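Long-range contact in dihydrocoumarin hydrolase, AncDHCH1 (Synthetic construct, PDB 5HIF), which probably hydrolyses lactones such as dihydrocoumarin at a two-zinc centre, as a reconstructed ancestral lactonase of the metallo-beta-lactamase superfamily: residues 148-153 with 166-171. Sequence-based numbering, arbitrary orientation.
Sequences ADFWLS and GFFQGA
Phe168 reaches from helix 162-180 onto Trp151 and Phe150 at the end of helix 145-151, meeting them from CB to the ring tip along its CD2 side. Its CB lies 3.8 Å from Trp151 O, and CD2 comes closer to that oxygen, at 3.5 Å. Trp151 O is buried here without a hydrogen-bonding partner. Further out, CE2 has Phe150 O 3.6 Å away, in the plane of the ring at its edge. CZ ends against Phe150 CE2 at 3.7 Å, making an offset edge-to-face pair in which the Phe168 edge turns to the Phe150 face, planes at 60°. A chi1 of -175° sets Phe150 CG beside its own carbonyl carbon, where one ring face takes that edge. With Trp151 the two phenylalanines form an aromatic cluster that joins two helices of the metallo-beta-lactamase fold, linked in sequence by helix 154-159. Trp151 CE3 sits 3.6 Å above one Phe168 face, near the rim, the indole six-membered ring oblique to it, planes at 40°. Trp151 CZ3 touches Phe167 CB (3.8 Å), and both residues meet the ring of His121, the side chain of Phe167 about 7 Å from a bound zinc ion. Ala171 CB touches both Trp151 CB (4.0 Å) and Leu152 CD2.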
ATOM      1  N   ALA A 148     -22.245  22.702   8.397  1.00 11.22           N
ATOM      2  CA  ALA A 148     -22.827  22.711   9.749  1.00 11.39           C
ATOM      3  C   ALA A 148     -24.294  23.090   9.668  1.00 12.17           C
ATOM      4  O   ALA A 148     -25.098  22.443  10.311  1.00 12.55           O
ATOM      5  CB  ALA A 148     -22.091  23.705  10.605  1.00 12.43           C
ATOM      6  N   ASP A 149     -24.655  24.132   8.940  1.00 11.30           N
ATOM      7  CA  ASP A 149     -25.997  24.569   8.974  1.00 12.76           C
ATOM      8  C   ASP A 149     -26.937  23.663   8.216  1.00 12.47           C
ATOM      9  O   ASP A 149     -28.167  23.718   8.435  1.00 14.91           O
ATOM     10  CB  ASP A 149     -26.104  25.982   8.519  1.00 12.45           C
ATOM     11  CG  ASP A 149     -25.433  26.983   9.479  1.00 14.36           C
ATOM     12  OD1 ASP A 149     -25.043  26.639  10.643  1.00 14.68           O
ATOM     13  OD2 ASP A 149     -25.338  28.183   9.048  1.00 14.59           O
ATOM     14  N   PHE A 150     -26.415  22.847   7.306  1.00 10.50           N
ATOM     15  CA  PHE A 150     -27.235  21.835   6.672  1.00 11.10           C
ATOM     16  C   PHE A 150     -27.444  20.595   7.509  1.00 11.32           C
ATOM     17  O   PHE A 150     -28.568  20.256   7.858  1.00 12.22           O
ATOM     18  CB  PHE A 150     -26.697  21.481   5.288  1.00 11.60           C
ATOM     19  CG  PHE A 150     -27.555  20.525   4.528  1.00 13.11           C
ATOM     20  CD1 PHE A 150     -28.813  20.940   4.072  1.00 14.52           C
ATOM     21  CD2 PHE A 150     -27.198  19.201   4.395  1.00 15.12           C
ATOM     22  CE1 PHE A 150     -29.680  20.026   3.425  1.00 14.60           C
ATOM     23  CE2 PHE A 150     -28.070  18.283   3.731  1.00 14.84           C
ATOM     24  CZ  PHE A 150     -29.281  18.716   3.279  1.00 15.11           C
ATOM     25  N   TRP A 151     -26.368  19.923   7.892  1.00 10.79           N
ATOM     26  CA  TRP A 151     -26.478  18.675   8.578  1.00 10.93           C
ATOM     27  C   TRP A 151     -26.930  18.738  10.041  1.00 11.03           C
ATOM     28  O   TRP A 151     -27.376  17.757  10.575  1.00 12.56           O
ATOM     29  CB  TRP A 151     -25.143  17.939   8.479  1.00 11.33           C
ATOM     30  CG  TRP A 151     -24.707  17.648   7.033  1.00 12.55           C
ATOM     31  CD1 TRP A 151     -23.747  18.289   6.338  1.00 13.03           C
ATOM     32  CD2 TRP A 151     -25.301  16.697   6.104  1.00 11.79           C
ATOM     33  NE1 TRP A 151     -23.665  17.782   5.060  1.00 13.96           N
ATOM     34  CE2 TRP A 151     -24.582  16.795   4.903  1.00 14.43           C
ATOM     35  CE3 TRP A 151     -26.281  15.702   6.202  1.00 13.52           C
ATOM     36  CZ2 TRP A 151     -24.928  16.066   3.753  1.00 12.54           C
ATOM     37  CZ3 TRP A 151     -26.572  14.926   5.087  1.00 14.15           C
ATOM     38  CH2 TRP A 151     -25.902  15.096   3.885  1.00 13.52           C
ATOM     39  N   LEU A 152     -26.685  19.882  10.699  1.00 11.71           N
ATOM     40  CA  LEU A 152     -26.897  20.040  12.109  1.00 11.32           C
ATOM     41  C   LEU A 152     -28.190  20.868  12.315  1.00 13.00           C
ATOM     42  O   LEU A 152     -28.332  21.383  13.364  1.00 13.25           O
ATOM     43  CB  LEU A 152     -25.743  20.716  12.779  1.00 11.49           C
ATOM     44  CG  LEU A 152     -24.361  20.043  12.526  1.00 10.15           C
ATOM     45  CD1 LEU A 152     -23.265  20.825  13.230  1.00 11.35           C
ATOM     46  CD2 LEU A 152     -24.344  18.575  12.891  1.00 10.86           C
ATOM     47  N   SER A 153     -29.094  20.849  11.320  1.00 17.08           N
ATOM     48  CA  SER A 153     -30.410  21.556  11.408  1.00 17.10           C
ATOM     49  C   SER A 153     -31.559  20.536  11.518  1.00 18.38           C
ATOM     50  O   SER A 153     -31.711  19.605  10.774  1.00 17.11           O
ATOM     51  CB  SER A 153     -30.549  22.557  10.292  1.00 19.91           C
ATOM     52  OG  SER A 153     -29.767  23.765  10.649  1.00 21.88           O
ATOM     53  N   GLY A 166     -30.715   9.192   9.050  1.00 24.00           N
ATOM     54  CA  GLY A 166     -29.483   8.740   9.725  1.00 26.21           C
ATOM     55  C   GLY A 166     -28.257   9.619   9.602  1.00 21.99           C
ATOM     56  O   GLY A 166     -27.501   9.710  10.569  1.00 21.53           O
ATOM     57  N   PHE A 167     -28.014  10.180   8.447  1.00 21.73           N
ATOM     58  CA  PHE A 167     -26.872  11.012   8.205  1.00 21.53           C
ATOM     59  C   PHE A 167     -26.948  12.247   9.105  1.00 16.85           C
ATOM     60  O   PHE A 167     -25.915  12.709   9.669  1.00 17.46           O
ATOM     61  CB  PHE A 167     -26.721  11.488   6.753  1.00 25.87           C
ATOM     62  CG  PHE A 167     -26.372  10.407   5.778  1.00 35.25           C
ATOM     63  CD1 PHE A 167     -26.352   9.042   6.143  1.00 37.57           C
ATOM     64  CD2 PHE A 167     -26.102  10.765   4.455  1.00 44.90           C
ATOM     65  CE1 PHE A 167     -26.036   8.064   5.199  1.00 44.60           C
ATOM     66  CE2 PHE A 167     -25.786   9.790   3.503  1.00 48.84           C
ATOM     67  CZ  PHE A 167     -25.772   8.443   3.884  1.00 51.45           C
ATOM     68  N   PHE A 168     -28.131  12.880   9.232  1.00 14.94           N
ATOM     69  CA  PHE A 168     -28.262  14.055  10.083  1.00 14.18           C
ATOM     70  C   PHE A 168     -28.187  13.683  11.540  1.00 14.29           C
ATOM     71  O   PHE A 168     -27.523  14.393  12.315  1.00 13.39           O
ATOM     72  CB  PHE A 168     -29.622  14.731   9.860  1.00 13.87           C
ATOM     73  CG  PHE A 168     -29.816  15.235   8.448  1.00 12.95           C
ATOM     74  CD1 PHE A 168     -30.333  14.393   7.484  1.00 14.55           C
ATOM     75  CD2 PHE A 168     -29.497  16.538   8.079  1.00 12.43           C
ATOM     76  CE1 PHE A 168     -30.455  14.797   6.175  1.00 14.71           C
ATOM     77  CE2 PHE A 168     -29.675  16.988   6.762  1.00 14.68           C
ATOM     78  CZ  PHE A 168     -30.147  16.113   5.809  1.00 15.93           C
ATOM     79  N   GLN A 169     -28.841  12.570  11.945  1.00 15.70           N
ATOM     80  CA  GLN A 169     -28.804  12.125  13.328  1.00 15.69           C
ATOM     81  C   GLN A 169     -27.316  11.895  13.743  1.00 15.09           C
ATOM     82  O   GLN A 169     -26.946  12.306  14.801  1.00 14.76           O
ATOM     83  CB  GLN A 169     -29.602  10.809  13.461  1.00 20.36           C
ATOM     84  CG  GLN A 169     -31.088  11.032  13.162  1.00 25.13           C
ATOM     85  CD  GLN A 169     -31.886   9.739  12.843  1.00 32.75           C
ATOM     86  OE1 GLN A 169     -31.348   8.731  12.382  1.00 36.24           O
ATOM     87  NE2 GLN A 169     -33.188   9.802  13.068  1.00 35.48           N
ATOM     88  N   GLY A 170     -26.619  11.232  12.886  1.00 15.80           N
ATOM     89  CA  GLY A 170     -25.197  10.878  13.158  1.00 13.37           C
ATOM     90  C   GLY A 170     -24.336  12.110  13.250  1.00 12.34           C
ATOM     91  O   GLY A 170     -23.432  12.172  14.114  1.00 14.00           O
ATOM     92  N   ALA A 171     -24.560  13.060  12.357  1.00 12.85           N
ATOM     93  CA  ALA A 171     -23.772  14.306  12.381  1.00 11.58           C
ATOM     94  C   ALA A 171     -24.022  15.045  13.677  1.00 12.05           C
ATOM     95  O   ALA A 171     -23.096  15.527  14.351  1.00 12.12           O
ATOM     96  CB  ALA A 171     -24.095  15.189  11.207  1.00 12.65           C
TER